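Local coordinates for protein pyrrolidone-carboxylate peptidase (Pyrococcus furiosus, PDB 1X10) that removes N-terminal pyroglutamyl (5-oxoproline) groups from polypeptides as a cysteine peptidase of family C15, and forms a homotetramer, at residues I65-A70 / I165-I170; I76-I81 / A131-S136. The protein carries 3 engineered substitutions. One frame throughout, in Å; residues are numbered along the deposited sequence.

Both contacts are parallel strand pairs of one mixed sheet. Contact 1 joins strands 63-69 and 161-167 near the centre of the chain, and every residue that touches is buried. Contact 2 joins strands 76-83 and 131-134 farther out, with several partly exposed residues and other subunits within reach. Strands 161-167 and 76-83 are neighbours, and the active-site pair spans them: His166 ND1 lies 2.7 Å from Glu79 OE1, a probable hydrogen bond. The side-chain packing across contact 1 is mostly aliphatic, with His166 on the other face. Contact 2 is more polar, with serine, carboxylate, amide and guanidinium groups.

Contact 1: I65-A70 / I165-I170; sequences IHVGLA and IHVPYI
The His166 ring leans toward segment 65-70 from the face of the sheet that it shares with Gly68. Its CD2 corner lies 3.6 Å from Ala70 CB, and the methyl meets the ring obliquely. A chi1 of -93°, away from the usual staggered values, carries the ring toward Ala70. Gly68, the bridge partner of His166, has no side chain to stand beside the ring. Both ring nitrogens are held outside the pair, ND1 by Glu79 and NE2 by Ser142, an active-site position changed in this structure.

The other face is aliphatic. Ile65 and Ile165 cross obliquely, with CG2 of Ile65 3.9 Å from CD1 of Ile165. Val67 and Val167 meet at about a right angle through their CG1 methyls. Val67 CG1 is anti to the backbone N (chi1 -167°), which turns it toward Val167. Leu69 divides its two branches. CD2 lies 3.4 Å from Val167 O, while CD1 meets the Tyr169 ring obliquely at CD1 and CE1. Helices 189-206 and 18-26 cover this side.

Four backbone bonds tie the strands in parallel register. Ile165 N gives to His66 O, and Gly68 N to Ile165 O. Val167 N reaches Gly68 O at 2.8 Å, and Ala70 N closes the ladder on Val167 O at 2.9 Å. These last two bonds flank the Leu69-Val167 pair, the last of the ladder. This is a parallel pair inside an alpha/beta sheet, with the active-site histidine near the C-terminal end of its strand.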
ATOM      1  N   ILE A  65      29.489  -3.982  -5.403  1.00 10.99           N
ATOM      2  CA  ILE A  65      28.049  -4.127  -5.261  1.00 10.79           C
ATOM      3  C   ILE A  65      27.706  -3.767  -3.824  1.00 10.47           C
ATOM      4  O   ILE A  65      28.033  -4.499  -2.890  1.00 10.34           O
ATOM      5  CB  ILE A  65      27.592  -5.557  -5.578  1.00 10.61           C
ATOM      6  CG1 ILE A  65      27.857  -5.857  -7.058  1.00 11.55           C
ATOM      7  CG2 ILE A  65      26.097  -5.704  -5.268  1.00 11.14           C
ATOM      8  CD1 ILE A  65      27.508  -7.272  -7.483  1.00 12.44           C
ATOM      9  N   HIS A  66      27.067  -2.613  -3.666  1.00 10.50           N
ATOM     10  CA  HIS A  66      26.682  -2.095  -2.365  1.00  9.98           C
ATOM     11  C   HIS A  66      25.238  -2.501  -2.096  1.00 10.01           C
ATOM     12  O   HIS A  66      24.360  -2.297  -2.934  1.00  9.69           O
ATOM     13  CB  HIS A  66      26.858  -0.574  -2.366  1.00 10.18           C
ATOM     14  CG  HIS A  66      28.239  -0.142  -2.763  1.00 10.30           C
ATOM     15  ND1 HIS A  66      29.340  -0.346  -1.958  1.00  9.92           N
ATOM     16  CD2 HIS A  66      28.710   0.406  -3.910  1.00 10.46           C
ATOM     17  CE1 HIS A  66      30.429   0.055  -2.594  1.00 10.43           C
ATOM     18  NE2 HIS A  66      30.075   0.514  -3.779  1.00  9.87           N
ATOM     19  N   VAL A  67      25.008  -3.085  -0.924  1.00  9.52           N
ATOM     20  CA  VAL A  67      23.687  -3.572  -0.555  1.00  9.85           C
ATOM     21  C   VAL A  67      23.116  -2.821   0.643  1.00  9.92           C
ATOM     22  O   VAL A  67      23.840  -2.448   1.565  1.00  9.64           O
ATOM     23  CB  VAL A  67      23.752  -5.081  -0.228  1.00  9.93           C
ATOM     24  CG1 VAL A  67      22.353  -5.675  -0.166  1.00  9.73           C
ATOM     25  CG2 VAL A  67      24.601  -5.805  -1.280  1.00  9.32           C
ATOM     26  N   GLY A  68      21.808  -2.604   0.616  1.00  9.83           N
ATOM     27  CA  GLY A  68      21.159  -1.901   1.704  1.00 10.17           C
ATOM     28  C   GLY A  68      19.752  -2.406   1.957  1.00 10.87           C
ATOM     29  O   GLY A  68      19.166  -3.106   1.127  1.00  9.69           O
ATOM     30  N   LEU A  69      19.219  -2.051   3.122  1.00 10.92           N
ATOM     31  CA  LEU A  69      17.875  -2.434   3.512  1.00 11.97           C
ATOM     32  C   LEU A  69      16.921  -1.343   3.017  1.00 11.56           C
ATOM     33  O   LEU A  69      17.204  -0.153   3.165  1.00 11.38           O
ATOM     34  CB  LEU A  69      17.797  -2.531   5.039  1.00 12.38           C
ATOM     35  CG  LEU A  69      16.720  -3.332   5.784  1.00 14.21           C
ATOM     36  CD1 LEU A  69      16.211  -2.481   6.931  1.00 13.99           C
ATOM     37  CD2 LEU A  69      15.586  -3.758   4.877  1.00 14.66           C
ATOM     38  N   ALA A  70      15.799  -1.747   2.424  1.00 11.86           N
ATOM     39  CA  ALA A  70      14.797  -0.795   1.939  1.00 11.30           C
ATOM     40  C   ALA A  70      13.461  -1.137   2.585  1.00 11.75           C
ATOM     41  O   ALA A  70      12.643  -1.865   2.012  1.00 11.72           O
ATOM     42  CB  ALA A  70      14.676  -0.867   0.425  1.00 11.68           C
ATOM     43  N   ILE A 165      22.073  -2.516  -4.626  1.00  9.75           N
ATOM     44  CA  ILE A 165      20.938  -3.426  -4.550  1.00  9.70           C
ATOM     45  C   ILE A 165      20.262  -3.279  -3.196  1.00  9.85           C
ATOM     46  O   ILE A 165      20.917  -3.346  -2.158  1.00  9.33           O
ATOM     47  CB  ILE A 165      21.387  -4.894  -4.713  1.00 10.44           C
ATOM     48  CG1 ILE A 165      21.917  -5.114  -6.131  1.00 10.91           C
ATOM     49  CG2 ILE A 165      20.221  -5.841  -4.415  1.00  9.98           C
ATOM     50  CD1 ILE A 165      22.469  -6.512  -6.364  1.00 12.24           C
ATOM     51  N   HIS A 166      18.953  -3.054  -3.206  1.00  9.66           N
ATOM     52  CA  HIS A 166      18.210  -2.926  -1.959  1.00  9.91           C
ATOM     53  C   HIS A 166      17.426  -4.209  -1.712  1.00 10.48           C
ATOM     54  O   HIS A 166      16.884  -4.802  -2.648  1.00 10.40           O
ATOM     55  CB  HIS A 166      17.234  -1.743  -2.025  1.00 10.35           C
ATOM     56  CG  HIS A 166      17.796  -0.461  -1.491  1.00 10.05           C
ATOM     57  ND1 HIS A 166      18.037   0.635  -2.290  1.00 10.25           N
ATOM     58  CD2 HIS A 166      18.150  -0.096  -0.235  1.00 11.28           C
ATOM     59  CE1 HIS A 166      18.512   1.622  -1.551  1.00 10.76           C
ATOM     60  NE2 HIS A 166      18.591   1.205  -0.300  1.00 11.13           N
ATOM     61  N   VAL A 167      17.364  -4.636  -0.452  1.00 10.78           N
ATOM     62  CA  VAL A 167      16.621  -5.836  -0.101  1.00 10.77           C
ATOM     63  C   VAL A 167      15.504  -5.464   0.866  1.00 11.30           C
ATOM     64  O   VAL A 167      15.610  -4.488   1.606  1.00 11.26           O
ATOM     65  CB  VAL A 167      17.525  -6.907   0.574  1.00 10.70           C
ATOM     66  CG1 VAL A 167      18.727  -7.213  -0.323  1.00 11.24           C
ATOM     67  CG2 VAL A 167      17.977  -6.435   1.957  1.00 10.64           C
ATOM     68  N   PRO A 168      14.405  -6.230   0.854  1.00 11.53           N
ATOM     69  CA  PRO A 168      13.282  -5.954   1.751  1.00 11.43           C
ATOM     70  C   PRO A 168      13.655  -6.375   3.168  1.00 11.45           C
ATOM     71  O   PRO A 168      14.735  -6.922   3.402  1.00 11.33           O
ATOM     72  CB  PRO A 168      12.165  -6.844   1.197  1.00 11.90           C
ATOM     73  CG  PRO A 168      12.551  -7.067  -0.244  1.00 11.36           C
ATOM     74  CD  PRO A 168      14.042  -7.243  -0.153  1.00 11.48           C
ATOM     75  N   TYR A 169      12.760  -6.105   4.109  1.00 11.81           N
ATOM     76  CA  TYR A 169      12.955  -6.533   5.492  1.00 11.62           C
ATOM     77  C   TYR A 169      12.962  -8.058   5.409  1.00 11.71           C
ATOM     78  O   TYR A 169      12.332  -8.622   4.511  1.00 10.35           O
ATOM     79  CB  TYR A 169      11.729  -6.203   6.344  1.00 11.83           C
ATOM     80  CG  TYR A 169      11.586  -4.803   6.871  1.00 12.25           C
ATOM     81  CD1 TYR A 169      12.525  -4.262   7.752  1.00 13.19           C
ATOM     82  CD2 TYR A 169      10.441  -4.057   6.588  1.00 12.96           C
ATOM     83  CE1 TYR A 169      12.318  -3.015   8.345  1.00 13.58           C
ATOM     84  CE2 TYR A 169      10.222  -2.821   7.178  1.00 13.49           C
ATOM     85  CZ  TYR A 169      11.158  -2.308   8.056  1.00 13.71           C
ATOM     86  OH  TYR A 169      10.918  -1.099   8.661  1.00 14.75           O
ATOM     87  N   ILE A 170      13.660  -8.733   6.320  1.00 11.67           N
ATOM     88  CA  ILE A 170      13.563 -10.187   6.340  1.00 12.30           C
ATOM     89  C   ILE A 170      12.429 -10.402   7.353  1.00 12.54           C
ATOM     90  O   ILE A 170      12.195  -9.544   8.209  1.00 12.48           O
ATOM     91  CB  ILE A 170      14.866 -10.890   6.801  1.00 12.60           C
ATOM     92  CG1 ILE A 170      15.336 -10.355   8.151  1.00 12.83           C
ATOM     93  CG2 ILE A 170      15.939 -10.715   5.737  1.00 12.41           C
ATOM     94  CD1 ILE A 170      16.545 -11.111   8.696  1.00 12.57           C
TER

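Contact 2: I76-I81 / A131-S136; sequences ISIERI and AYISNS
Strand 76-79, which carries the active-site Glu79, runs parallel to strand 131-134, and Glu79 meets Ser134 on one face of this pair. Ser134 OG can hydrogen-bond Glu79 OE2 at 2.8 Å. The Glu79 chain bends at chi2 (-62°), which brings its carboxylate over to the serine. OE1 is turned to Arg73, with which it forms a salt bridge, and to the active-site His166. Both carboxylate oxygens are therefore engaged. Ser136 N adds a weak bond to Ser134 OG.

On the same face, Ser77 CB sits over the Tyr132 ring in a CH-pi contact. It is 4.0 Å from the ring centroid and offset toward the rim. Ser77 OG bonds Arg73. In the parallel ladder beneath these side chains, Tyr132 N gives to Ile76 O and Ile78 N to Tyr132 O. Ser134 N reaches Ile78 O at 2.8 Å. Arg80 N then bonds Ser134 O. The opposite face is apolar, with Ile76 CB 3.8 Å from Ala131 CB, and helix 117-126 packs on Ile78, Ala131 and Ile133.

Where strand 76-83 is interrupted, and just past the end of strand 131-134, Arg80 and Asn135 lie side by side and point the same way. Asn135 ND2 is at the guanidinium edge, with the two planes 31° apart. Both groups are donors there, so this is packing and not a hydrogen bond. The Arg80 atom nearest the amide is CD, 3.1 Å from Asn135 ND2. Ile133 CG2 lies 3.4 Å from Arg80 NH1. Arg80 NH2 makes salt bridges to Asp87 and Asp100 of a second subunit.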
ATOM      1  N   ILE A  76      13.410  -7.649  -4.443  1.00  9.99           N
ATOM      2  CA  ILE A  76      14.779  -7.186  -4.631  1.00  9.82           C
ATOM      3  C   ILE A  76      14.719  -6.033  -5.623  1.00  9.90           C
ATOM      4  O   ILE A  76      14.008  -6.109  -6.631  1.00 10.56           O
ATOM      5  CB  ILE A  76      15.677  -8.292  -5.235  1.00  9.80           C
ATOM      6  CG1 ILE A  76      15.803  -9.471  -4.259  1.00  9.74           C
ATOM      7  CG2 ILE A  76      17.053  -7.715  -5.586  1.00  9.40           C
ATOM      8  CD1 ILE A  76      16.481  -9.127  -2.932  1.00  9.48           C
ATOM      9  N   SER A  77      15.435  -4.953  -5.346  1.00  9.77           N
ATOM     10  CA  SER A  77      15.443  -3.834  -6.268  1.00 10.06           C
ATOM     11  C   SER A  77      16.868  -3.454  -6.623  1.00 10.08           C
ATOM     12  O   SER A  77      17.737  -3.350  -5.756  1.00 10.17           O
ATOM     13  CB  SER A  77      14.683  -2.627  -5.693  1.00 10.45           C
ATOM     14  OG  SER A  77      15.153  -2.259  -4.411  1.00 11.11           O
ATOM     15  N   ILE A  78      17.094  -3.266  -7.916  1.00  9.75           N
ATOM     16  CA  ILE A  78      18.404  -2.902  -8.441  1.00  9.87           C
ATOM     17  C   ILE A  78      18.341  -1.430  -8.836  1.00  9.87           C
ATOM     18  O   ILE A  78      17.536  -1.042  -9.686  1.00  9.23           O
ATOM     19  CB  ILE A  78      18.740  -3.774  -9.661  1.00 10.75           C
ATOM     20  CG1 ILE A  78      18.597  -5.255  -9.276  1.00 11.62           C
ATOM     21  CG2 ILE A  78      20.158  -3.484 -10.136  1.00 11.62           C
ATOM     22  CD1 ILE A  78      18.412  -6.203 -10.465  1.00 12.87           C
ATOM     23  N   GLU A  79      19.181  -0.617  -8.201  1.00  9.16           N
ATOM     24  CA  GLU A  79      19.202   0.822  -8.441  1.00  9.49           C
ATOM     25  C   GLU A  79      19.800   1.228  -9.785  1.00  9.84           C
ATOM     26  O   GLU A  79      20.918   0.854 -10.139  1.00  9.15           O
ATOM     27  CB  GLU A  79      19.946   1.527  -7.301  1.00  9.85           C
ATOM     28  CG  GLU A  79      19.375   1.234  -5.912  1.00  9.28           C
ATOM     29  CD  GLU A  79      17.932   1.701  -5.753  1.00 10.23           C
ATOM     30  OE1 GLU A  79      17.265   1.268  -4.783  1.00 10.43           O
ATOM     31  OE2 GLU A  79      17.462   2.505  -6.589  1.00  9.28           O
ATOM     32  N   ARG A  80      19.032   2.011 -10.525  1.00 10.37           N
ATOM     33  CA  ARG A  80      19.452   2.480 -11.834  1.00 11.60           C
ATOM     34  C   ARG A  80      20.328   3.721 -11.765  1.00 10.75           C
ATOM     35  O   ARG A  80      21.253   3.886 -12.565  1.00  9.94           O
ATOM     36  CB  ARG A  80      18.217   2.798 -12.676  1.00 12.76           C
ATOM     37  CG  ARG A  80      18.504   3.280 -14.089  1.00 15.96           C
ATOM     38  CD  ARG A  80      17.195   3.465 -14.850  1.00 18.34           C
ATOM     39  NE  ARG A  80      17.190   2.674 -16.075  1.00 22.52           N
ATOM     40  CZ  ARG A  80      16.212   1.857 -16.439  1.00 21.92           C
ATOM     41  NH1 ARG A  80      15.141   1.712 -15.674  1.00 23.33           N
ATOM     42  NH2 ARG A  80      16.310   1.186 -17.572  1.00 25.28           N
ATOM     43  N   ILE A  81      20.057   4.577 -10.786  1.00 10.76           N
ATOM     44  CA  ILE A  81      20.782   5.836 -10.693  1.00 10.83           C
ATOM     45  C   ILE A  81      21.109   6.349  -9.287  1.00  9.88           C
ATOM     46  O   ILE A  81      20.331   6.179  -8.341  1.00  9.43           O
ATOM     47  CB  ILE A  81      19.970   6.915 -11.444  1.00 12.16           C
ATOM     48  CG1 ILE A  81      20.753   8.223 -11.554  1.00 12.61           C
ATOM     49  CG2 ILE A  81      18.654   7.153 -10.720  1.00 12.14           C
ATOM     50  CD1 ILE A  81      20.008   9.285 -12.356  1.00 13.12           C
ATOM     51  N   ALA A 131      12.295  -9.345  -8.546  1.00 12.07           N
ATOM     52  CA  ALA A 131      13.214  -8.220  -8.578  1.00 12.29           C
ATOM     53  C   ALA A 131      12.780  -7.223  -9.640  1.00 12.55           C
ATOM     54  O   ALA A 131      12.152  -7.592 -10.638  1.00 12.82           O
ATOM     55  CB  ALA A 131      14.633  -8.717  -8.875  1.00 12.43           C
ATOM     56  N   TYR A 132      13.107  -5.957  -9.422  1.00 12.68           N
ATOM     57  CA  TYR A 132      12.769  -4.915 -10.377  1.00 12.91           C
ATOM     58  C   TYR A 132      13.828  -3.817 -10.320  1.00 12.92           C
ATOM     59  O   TYR A 132      14.671  -3.796  -9.410  1.00 12.51           O
ATOM     60  CB  TYR A 132      11.379  -4.347 -10.071  1.00 12.86           C
ATOM     61  CG  TYR A 132      11.276  -3.610  -8.759  1.00 13.50           C
ATOM     62  CD1 TYR A 132      11.418  -2.225  -8.703  1.00 13.52           C
ATOM     63  CD2 TYR A 132      11.026  -4.297  -7.570  1.00 13.37           C
ATOM     64  CE1 TYR A 132      11.312  -1.539  -7.498  1.00 13.56           C
ATOM     65  CE2 TYR A 132      10.917  -3.622  -6.362  1.00 13.72           C
ATOM     66  CZ  TYR A 132      11.062  -2.242  -6.335  1.00 13.86           C
ATOM     67  OH  TYR A 132      10.949  -1.566  -5.146  1.00 15.08           O
ATOM     68  N   ILE A 133      13.801  -2.925 -11.304  1.00 12.17           N
ATOM     69  CA  ILE A 133      14.756  -1.830 -11.359  1.00 12.30           C
ATOM     70  C   ILE A 133      14.152  -0.619 -10.658  1.00 11.99           C
ATOM     71  O   ILE A 133      13.053  -0.182 -10.994  1.00 11.36           O
ATOM     72  CB  ILE A 133      15.106  -1.440 -12.828  1.00 13.40           C
ATOM     73  CG1 ILE A 133      16.099  -2.437 -13.453  1.00 14.68           C
ATOM     74  CG2 ILE A 133      15.815  -0.081 -12.848  1.00 13.09           C
ATOM     75  CD1 ILE A 133      15.864  -3.872 -13.124  1.00 17.02           C
ATOM     76  N   SER A 134      14.873  -0.090  -9.673  1.00 11.60           N
ATOM     77  CA  SER A 134      14.427   1.086  -8.936  1.00 11.13           C
ATOM     78  C   SER A 134      15.080   2.317  -9.558  1.00 11.42           C
ATOM     79  O   SER A 134      16.255   2.279  -9.939  1.00 10.05           O
ATOM     80  CB  SER A 134      14.827   0.977  -7.461  1.00 11.43           C
ATOM     81  OG  SER A 134      14.668   2.218  -6.799  1.00 10.68           O
ATOM     82  N   ASN A 135      14.319   3.407  -9.656  1.00 10.59           N
ATOM     83  CA  ASN A 135      14.835   4.634 -10.247  1.00 11.11           C
ATOM     84  C   ASN A 135      15.229   5.697  -9.226  1.00 10.95           C
ATOM     85  O   ASN A 135      15.537   6.840  -9.579  1.00 10.85           O
ATOM     86  CB  ASN A 135      13.827   5.169 -11.257  1.00 10.51           C
ATOM     87  CG  ASN A 135      13.665   4.233 -12.434  1.00 11.39           C
ATOM     88  OD1 ASN A 135      12.549   3.961 -12.883  1.00 13.51           O
ATOM     89  ND2 ASN A 135      14.784   3.729 -12.938  1.00 10.13           N
ATOM     90  N   SER A 136      15.207   5.311  -7.956  1.00 10.07           N
ATOM     91  CA  SER A 136      15.632   6.191  -6.876  1.00  9.98           C
ATOM     92  C   SER A 136      16.051   5.346  -5.686  1.00  9.77           C
ATOM     93  O   SER A 136      15.263   4.550  -5.169  1.00  8.61           O
ATOM     94  CB  SER A 136      14.519   7.140  -6.438  1.00 10.52           C
ATOM     95  OG  SER A 136      14.958   7.899  -5.318  1.00  9.75           O
TER